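Local coordinates for protein 4-alpha-glucanotransferase (Corynebacterium glutamicum, PDB 5B68) that is an amylomaltase of the glucanotransferase family, an enzyme that combines a TIM-barrel domain with an N-terminal beta-sandwich domain, at residues N8-L13 against K37-L42; A209-D214 against L695-A700. All coordinates share one frame; numbering follows the deposited sequence.

In the fold
Interaction 1 and interaction 2 are independent contacts at opposite sides of the molecule's centre. Their centres lie about 52 Å apart and their nearest atoms about 39 Å apart; each sits some 26 to 27 Å from the centre of the chain. Interaction 1 is local in sequence: it joins helix 5-13 to helix 32-41 near the N-terminus. Interaction 2 spans 481 residues, bringing the C-terminal helix 694-702 against a loop that leads into barrel strand 215-218. The first is essentially apolar and buried, the second mainly polar and hydrated. In TIM-barrel enzymes the active site lies at the C-terminal ends of the strands, whereas the loop of interaction 2 is at their N-terminal ends.

Interaction 1: N8-L13 against K37-L42; sequences NELADL and KILRAL
Behind the leucine pair Leu10 and Leu39, the shortest polar bonds run inside each helix and not between the two. Asp12 N donates to Asn8 O at 2.9 Å, and in the partner Ala41 N donates to Lys37 O at the same length. No hydrogen bond crosses between the segments, and the contact is essentially apolar: a small helix-to-helix packing between the first two helices of the chain, 5-13 and 32-41, which strands 19-21 and 27-29 separate in sequence. Leu39 supplies more than half of the 117 Å² buried here. Its CG stands anti to its own carbonyl carbon (chi1 -72°) and its CD1 anti to CA (chi2 164°), which makes CD1 the farthest-reaching methyl, directed at the other helix. That methyl meets CD2 of Leu10 at 3.9 Å, and it lies 4.1 Å from Leu10 CG, so the branch point as well as one arm of Leu10 is touched. The two side chains cross obliquely instead of lying alongside each other. Leu39 CD1 also comes within 4.3 Å of the backbone N of Ala11, a plain van der Waals approach. Alanine suits this place because so short a side chain lets the leucine methyl come close to the backbone, and the CA atoms of Ala11 and Leu39 are 7.2 Å apart. Leu10 itself also touches Gln60 of helix 54-69, and Leu13 of the same helix touches Phe64. Ile38 carries helix 32-41 onto Val470 and Pro472 of strand 467-472. Dispersion and the burial of leucine and alanine surface account for the attraction; because such forces are hardly directional, the placing of the helices is probably set in part by their other neighbours, such as helix 54-69.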
ATOM      1  N   ASN A   8      -6.944  22.860 -22.958  1.00 27.79           N
ATOM      2  CA  ASN A   8      -6.478  21.500 -23.325  1.00 27.63           C
ATOM      3  C   ASN A   8      -4.969  21.436 -23.527  1.00 29.85           C
ATOM      4  O   ASN A   8      -4.304  20.483 -23.069  1.00 26.61           O
ATOM      5  CB  ASN A   8      -7.144  20.996 -24.622  1.00 30.50           C
ATOM      6  CG  ASN A   8      -8.594  20.643 -24.423  1.00 31.15           C
ATOM      7  OD1 ASN A   8      -9.057  20.510 -23.315  1.00 28.97           O
ATOM      8  ND2 ASN A   8      -9.337  20.569 -25.524  1.00 35.73           N
ATOM      9  N   GLU A   9      -4.411  22.462 -24.151  1.00 27.87           N
ATOM     10  CA  GLU A   9      -2.991  22.486 -24.369  1.00 26.65           C
ATOM     11  C   GLU A   9      -2.280  22.503 -23.029  1.00 24.10           C
ATOM     12  O   GLU A   9      -1.307  21.751 -22.839  1.00 26.21           O
ATOM     13  CB  GLU A   9      -2.560  23.689 -25.207  1.00 30.05           C
ATOM     14  CG  GLU A   9      -1.121  23.611 -25.713  1.00 31.96           C
ATOM     15  CD  GLU A   9      -0.721  24.791 -26.615  1.00 35.21           C
ATOM     16  OE1 GLU A   9       0.464  24.898 -26.922  1.00 34.59           O
ATOM     17  OE2 GLU A   9      -1.571  25.599 -27.013  1.00 35.98           O
ATOM     18  N   LEU A  10      -2.779  23.308 -22.122  1.00 22.86           N
ATOM     19  CA  LEU A  10      -2.164  23.428 -20.819  1.00 21.95           C
ATOM     20  C   LEU A  10      -2.319  22.168 -19.992  1.00 21.74           C
ATOM     21  O   LEU A  10      -1.379  21.694 -19.383  1.00 21.34           O
ATOM     22  CB  LEU A  10      -2.736  24.623 -20.098  1.00 20.67           C
ATOM     23  CG  LEU A  10      -2.075  25.031 -18.775  1.00 22.29           C
ATOM     24  CD1 LEU A  10      -0.595  25.406 -18.873  1.00 23.84           C
ATOM     25  CD2 LEU A  10      -2.847  26.185 -18.203  1.00 21.72           C
ATOM     26  N   ALA A  11      -3.537  21.650 -19.956  1.00 21.91           N
ATOM     27  CA  ALA A  11      -3.802  20.374 -19.307  1.00 21.34           C
ATOM     28  C   ALA A  11      -2.853  19.271 -19.808  1.00 21.29           C
ATOM     29  O   ALA A  11      -2.304  18.533 -18.968  1.00 21.57           O
ATOM     30  CB  ALA A  11      -5.276  19.960 -19.574  1.00 23.59           C
ATOM     31  N   ASP A  12      -2.658  19.137 -21.117  1.00 19.13           N
ATOM     32  CA  ASP A  12      -1.722  18.158 -21.663  1.00 22.19           C
ATOM     33  C   ASP A  12      -0.310  18.300 -21.131  1.00 21.02           C
ATOM     34  O   ASP A  12       0.324  17.295 -20.830  1.00 20.85           O
ATOM     35  CB  ASP A  12      -1.618  18.218 -23.197  1.00 22.76           C
ATOM     36  CG  ASP A  12      -2.867  17.757 -23.890  1.00 26.42           C
ATOM     37  OD1 ASP A  12      -3.776  17.137 -23.294  1.00 25.43           O
ATOM     38  OD2 ASP A  12      -2.972  18.131 -25.066  1.00 26.47           O
ATOM     39  N   LEU A  13       0.182  19.530 -20.990  1.00 21.78           N
ATOM     40  CA  LEU A  13       1.600  19.737 -20.520  1.00 20.36           C
ATOM     41  C   LEU A  13       1.789  19.287 -19.059  1.00 21.25           C
ATOM     42  O   LEU A  13       2.872  18.861 -18.640  1.00 19.16           O
ATOM     43  CB  LEU A  13       1.981  21.201 -20.615  1.00 21.89           C
ATOM     44  CG  LEU A  13       2.063  21.741 -22.052  1.00 23.26           C
ATOM     45  CD1 LEU A  13       2.234  23.243 -21.941  1.00 28.28           C
ATOM     46  CD2 LEU A  13       3.149  21.079 -22.880  1.00 24.15           C
ATOM     47  N   LYS A  37      -9.243  23.902 -11.720  1.00 24.05           N
ATOM     48  CA  LYS A  37      -9.012  23.662 -10.278  1.00 24.67           C
ATOM     49  C   LYS A  37      -7.890  22.615 -10.054  1.00 22.66           C
ATOM     50  O   LYS A  37      -7.118  22.731  -9.137  1.00 23.17           O
ATOM     51  CB  LYS A  37     -10.278  23.181  -9.577  1.00 26.32           C
ATOM     52  CG  LYS A  37     -11.229  24.342  -9.392  1.00 28.18           C
ATOM     53  CD  LYS A  37     -12.608  23.887  -8.971  1.00 26.77           C
ATOM     54  CE  LYS A  37     -13.395  25.097  -8.466  1.00 28.91           C
ATOM     55  NZ  LYS A  37     -14.855  24.721  -8.445  1.00 31.85           N
ATOM     56  N   ILE A  38      -7.805  21.631 -10.925  1.00 22.65           N
ATOM     57  CA  ILE A  38      -6.731  20.634 -10.807  1.00 20.47           C
ATOM     58  C   ILE A  38      -5.405  21.283 -11.219  1.00 21.42           C
ATOM     59  O   ILE A  38      -4.438  21.105 -10.527  1.00 19.61           O
ATOM     60  CB  ILE A  38      -7.012  19.374 -11.642  1.00 21.62           C
ATOM     61  CG1 ILE A  38      -8.280  18.704 -11.102  1.00 21.89           C
ATOM     62  CG2 ILE A  38      -5.815  18.383 -11.570  1.00 20.86           C
ATOM     63  CD1 ILE A  38      -8.224  18.389  -9.640  1.00 21.57           C
ATOM     64  N   LEU A  39      -5.388  22.096 -12.266  1.00 21.57           N
ATOM     65  CA  LEU A  39      -4.147  22.843 -12.602  1.00 21.92           C
ATOM     66  C   LEU A  39      -3.660  23.726 -11.452  1.00 23.27           C
ATOM     67  O   LEU A  39      -2.487  23.740 -11.127  1.00 24.29           O
ATOM     68  CB  LEU A  39      -4.342  23.639 -13.866  1.00 23.44           C
ATOM     69  CG  LEU A  39      -4.392  22.738 -15.099  1.00 19.62           C
ATOM     70  CD1 LEU A  39      -4.973  23.462 -16.315  1.00 19.89           C
ATOM     71  CD2 LEU A  39      -3.003  22.263 -15.492  1.00 19.87           C
ATOM     72  N   ARG A  40      -4.581  24.415 -10.811  1.00 21.41           N
ATOM     73  CA  ARG A  40      -4.247  25.238  -9.642  1.00 26.90           C
ATOM     74  C   ARG A  40      -3.763  24.417  -8.453  1.00 24.23           C
ATOM     75  O   ARG A  40      -2.741  24.800  -7.811  1.00 24.51           O
ATOM     76  CB  ARG A  40      -5.451  26.090  -9.262  1.00 29.85           C
ATOM     77  CG  ARG A  40      -5.729  27.261 -10.204  1.00 35.11           C
ATOM     78  CD  ARG A  40      -7.041  28.024  -9.877  1.00 43.98           C
ATOM     79  NE  ARG A  40      -7.118  28.396  -8.471  1.00 51.41           N
ATOM     80  CZ  ARG A  40      -6.309  29.259  -7.839  1.00 68.93           C
ATOM     81  NH1 ARG A  40      -6.501  29.484  -6.539  1.00 83.86           N
ATOM     82  NH2 ARG A  40      -5.305  29.900  -8.452  1.00 67.05           N
ATOM     83  N   ALA A  41      -4.378  23.228  -8.254  1.00 22.70           N
ATOM     84  CA  ALA A  41      -3.899  22.289  -7.229  1.00 25.48           C
ATOM     85  C   ALA A  41      -2.458  21.841  -7.523  1.00 22.57           C
ATOM     86  O   ALA A  41      -1.682  21.545  -6.626  1.00 24.67           O
ATOM     87  CB  ALA A  41      -4.861  21.109  -7.150  1.00 25.13           C
ATOM     88  N   LEU A  42      -2.090  21.809  -8.799  1.00 20.26           N
ATOM     89  CA  LEU A  42      -0.687  21.478  -9.189  1.00 21.39           C
ATOM     90  C   LEU A  42       0.218  22.685  -9.150  1.00 24.27           C
ATOM     91  O   LEU A  42       1.372  22.600  -9.583  1.00 24.77           O
ATOM     92  CB  LEU A  42      -0.698  20.847 -10.585  1.00 21.37           C
ATOM     93  CG  LEU A  42      -1.371  19.493 -10.689  1.00 23.08           C
ATOM     94  CD1 LEU A  42      -1.369  19.072 -12.150  1.00 26.34           C
ATOM     95  CD2 LEU A  42      -0.814  18.427  -9.756  1.00 24.33           C
TER

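Interaction 2: A209-D214 against L695-A700; sequences AQDGAD and LYHRVA
A carboxylate-to-phenol hydrogen bond, with one well-placed water bridge and one weaker one beside it, joins the turn between helix 198-209 and strand 215-218 to the C-terminal helix 694-702. Tyr696 OH donates to Asp211 OD2 at 2.6 Å. The phenol arrives on the anti side of that oxygen, 21° out of the carboxylate plane, and OD2 itself lies at the edge of the tyrosine ring; the two flat groups are turned 67° apart. Tyr696 reaches the turn because its CG extends anti to its own nitrogen (chi1 173°), carrying the ring outward from the helix. Arg691 NE makes a salt bridge to the same OD2, so one oxygen is gripped by two donors, which would favour an ionised aspartate. Helix 198-209 and strand 215-218 complete a beta-alpha-beta unit begun by strand 177-182 of the TIM barrel; Asp211 is the third residue of the type I turn Ala209 to Gly212, in the link from the helix to the second strand. Gly212 follows with a positive phi, a conformation glycine adopts readily. Asp211 OD1 accepts a weak bond from a water at 3.3 Å, and this water lies 3.1 Å from His697 ND1, at the edge of the imidazole. Tyr696 CD1 covers one face of that ring, 3.9 Å above its plane, while His697 NE2 is hydrogen-bonded to Arg691 O. A second water donates to both backbone carbonyls, Asp211 O at 2.8 Å and Ala700 O at 2.9 Å. Between these polar links Ala700 is small enough for its CB to rest 4.1 Å from Asp211 CB.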
ATOM      1  N   ALA A 209       3.255 -21.780   8.994  1.00 18.08           N
ATOM      2  CA  ALA A 209       4.374 -22.312   8.249  1.00 19.13           C
ATOM      3  C   ALA A 209       4.503 -23.847   8.459  1.00 23.27           C
ATOM      4  O   ALA A 209       5.042 -24.532   7.614  1.00 22.28           O
ATOM      5  CB  ALA A 209       5.652 -21.650   8.715  1.00 18.44           C
ATOM      6  N   GLN A 210       3.966 -24.372   9.567  1.00 23.71           N
ATOM      7  CA  GLN A 210       4.153 -25.819   9.900  1.00 26.14           C
ATOM      8  C   GLN A 210       3.288 -26.617   8.950  1.00 25.72           C
ATOM      9  O   GLN A 210       3.484 -27.818   8.787  1.00 27.73           O
ATOM     10  CB  GLN A 210       3.677 -26.090  11.324  1.00 28.72           C
ATOM     11  CG  GLN A 210       4.532 -25.368  12.317  1.00 29.97           C
ATOM     12  CD  GLN A 210       3.987 -25.344  13.722  1.00 36.74           C
ATOM     13  OE1 GLN A 210       2.845 -25.740  13.998  1.00 46.31           O
ATOM     14  NE2 GLN A 210       4.771 -24.740  14.609  1.00 36.67           N
ATOM     15  N   ASP A 211       2.269 -25.982   8.378  1.00 23.51           N
ATOM     16  CA  ASP A 211       1.417 -26.639   7.417  1.00 25.47           C
ATOM     17  C   ASP A 211       1.622 -26.270   5.971  1.00 25.36           C
ATOM     18  O   ASP A 211       0.767 -26.635   5.159  1.00 25.37           O
ATOM     19  CB  ASP A 211      -0.044 -26.513   7.846  1.00 28.49           C
ATOM     20  CG  ASP A 211      -0.227 -26.975   9.250  1.00 29.94           C
ATOM     21  OD1 ASP A 211      -0.012 -28.172   9.474  1.00 28.67           O
ATOM     22  OD2 ASP A 211      -0.493 -26.172  10.147  1.00 32.53           O
ATOM     23  N   GLY A 212       2.748 -25.638   5.655  1.00 22.16           N
ATOM     24  CA  GLY A 212       3.118 -25.414   4.285  1.00 25.40           C
ATOM     25  C   GLY A 212       3.136 -23.979   3.773  1.00 23.74           C
ATOM     26  O   GLY A 212       3.517 -23.768   2.685  1.00 22.53           O
ATOM     27  N   ALA A 213       2.614 -23.020   4.537  1.00 20.97           N
ATOM     28  CA  ALA A 213       2.567 -21.656   4.079  1.00 19.24           C
ATOM     29  C   ALA A 213       3.968 -21.108   3.894  1.00 17.93           C
ATOM     30  O   ALA A 213       4.796 -21.268   4.790  1.00 19.60           O
ATOM     31  CB  ALA A 213       1.803 -20.813   5.099  1.00 20.03           C
ATOM     32  N   ASP A 214       4.207 -20.407   2.782  1.00 16.80           N
ATOM     33  CA  ASP A 214       5.497 -19.742   2.517  1.00 17.51           C
ATOM     34  C   ASP A 214       5.462 -18.206   2.751  1.00 18.68           C
ATOM     35  O   ASP A 214       6.555 -17.582   2.779  1.00 18.93           O
ATOM     36  CB  ASP A 214       6.011 -20.062   1.124  1.00 19.95           C
ATOM     37  CG  ASP A 214       6.873 -21.333   1.111  1.00 22.72           C
ATOM     38  OD1 ASP A 214       7.738 -21.432   1.995  1.00 20.66           O
ATOM     39  OD2 ASP A 214       6.603 -22.251   0.279  1.00 21.53           O
ATOM     40  N   LEU A 695     -11.172 -28.226  11.100  1.00 30.27           N
ATOM     41  CA  LEU A 695     -11.404 -27.357   9.908  1.00 28.14           C
ATOM     42  C   LEU A 695     -10.089 -26.724   9.391  1.00 23.30           C
ATOM     43  O   LEU A 695      -9.796 -26.803   8.208  1.00 23.83           O
ATOM     44  CB  LEU A 695     -12.491 -26.288  10.143  1.00 28.30           C
ATOM     45  CG  LEU A 695     -12.778 -25.374   8.927  1.00 29.75           C
ATOM     46  CD1 LEU A 695     -13.163 -26.256   7.718  1.00 33.69           C
ATOM     47  CD2 LEU A 695     -13.884 -24.349   9.179  1.00 32.31           C
ATOM     48  N   TYR A 696      -9.267 -26.203  10.297  1.00 22.02           N
ATOM     49  CA  TYR A 696      -7.939 -25.670   9.927  1.00 20.73           C
ATOM     50  C   TYR A 696      -7.116 -26.660   9.094  1.00 22.88           C
ATOM     51  O   TYR A 696      -6.590 -26.316   8.048  1.00 20.81           O
ATOM     52  CB  TYR A 696      -7.160 -25.262  11.200  1.00 21.55           C
ATOM     53  CG  TYR A 696      -5.763 -24.874  10.907  1.00 21.00           C
ATOM     54  CD1 TYR A 696      -4.793 -25.824  10.839  1.00 22.17           C
ATOM     55  CD2 TYR A 696      -5.417 -23.573  10.599  1.00 23.12           C
ATOM     56  CE1 TYR A 696      -3.501 -25.518  10.542  1.00 21.57           C
ATOM     57  CE2 TYR A 696      -4.123 -23.260  10.282  1.00 23.99           C
ATOM     58  CZ  TYR A 696      -3.172 -24.227  10.232  1.00 24.76           C
ATOM     59  OH  TYR A 696      -1.869 -23.953   9.909  1.00 23.89           O
ATOM     60  N   HIS A 697      -7.013 -27.902   9.581  1.00 23.15           N
ATOM     61  CA  HIS A 697      -6.220 -28.937   8.958  1.00 23.39           C
ATOM     62  C   HIS A 697      -6.854 -29.331   7.648  1.00 21.74           C
ATOM     63  O   HIS A 697      -6.125 -29.593   6.683  1.00 22.51           O
ATOM     64  CB  HIS A 697      -6.094 -30.167   9.879  1.00 26.27           C
ATOM     65  CG  HIS A 697      -5.213 -29.907  11.049  1.00 25.08           C
ATOM     66  ND1 HIS A 697      -3.865 -29.718  10.903  1.00 29.30           N
ATOM     67  CD2 HIS A 697      -5.497 -29.638  12.349  1.00 28.01           C
ATOM     68  CE1 HIS A 697      -3.329 -29.433  12.078  1.00 29.13           C
ATOM     69  NE2 HIS A 697      -4.300 -29.384  12.972  1.00 26.72           N
ATOM     70  N   ARG A 698      -8.182 -29.414   7.597  1.00 20.14           N
ATOM     71  CA  ARG A 698      -8.834 -29.741   6.283  1.00 22.97           C
ATOM     72  C   ARG A 698      -8.498 -28.669   5.162  1.00 22.26           C
ATOM     73  O   ARG A 698      -8.162 -28.969   3.976  1.00 21.04           O
ATOM     74  CB  ARG A 698     -10.322 -29.886   6.474  1.00 22.94           C
ATOM     75  CG  ARG A 698     -10.708 -31.102   7.323  1.00 27.26           C
ATOM     76  CD  ARG A 698     -12.203 -31.197   7.581  1.00 26.24           C
ATOM     77  NE  ARG A 698     -12.878 -31.649   6.401  1.00 29.01           N
ATOM     78  CZ  ARG A 698     -14.137 -32.091   6.304  1.00 27.42           C
ATOM     79  NH1 ARG A 698     -14.595 -32.430   5.101  1.00 26.33           N
ATOM     80  NH2 ARG A 698     -14.919 -32.252   7.361  1.00 26.70           N
ATOM     81  N   VAL A 699      -8.594 -27.400   5.544  1.00 19.05           N
ATOM     82  CA  VAL A 699      -8.371 -26.340   4.566  1.00 20.23           C
ATOM     83  C   VAL A 699      -6.910 -26.280   4.251  1.00 20.44           C
ATOM     84  O   VAL A 699      -6.572 -26.085   3.071  1.00 20.50           O
ATOM     85  CB  VAL A 699      -8.943 -24.987   5.057  1.00 21.51           C
ATOM     86  CG1 VAL A 699      -8.537 -23.821   4.158  1.00 22.68           C
ATOM     87  CG2 VAL A 699     -10.462 -25.141   5.268  1.00 19.86           C
ATOM     88  N   ALA A 700      -6.052 -26.432   5.270  1.00 19.91           N
ATOM     89  CA  ALA A 700      -4.581 -26.445   5.003  1.00 20.24           C
ATOM     90  C   ALA A 700      -4.177 -27.564   4.053  1.00 22.95           C
ATOM     91  O   ALA A 700      -3.442 -27.340   3.096  1.00 22.12           O
ATOM     92  CB  ALA A 700      -3.776 -26.501   6.261  1.00 22.87           C
TER
HETATM   93  O   HOH W   1      -1.171 -25.645   3.426  1.00 32.03           O
HETATM   94  O   HOH W   2      -2.280 -30.298   8.321  1.00 49.31           O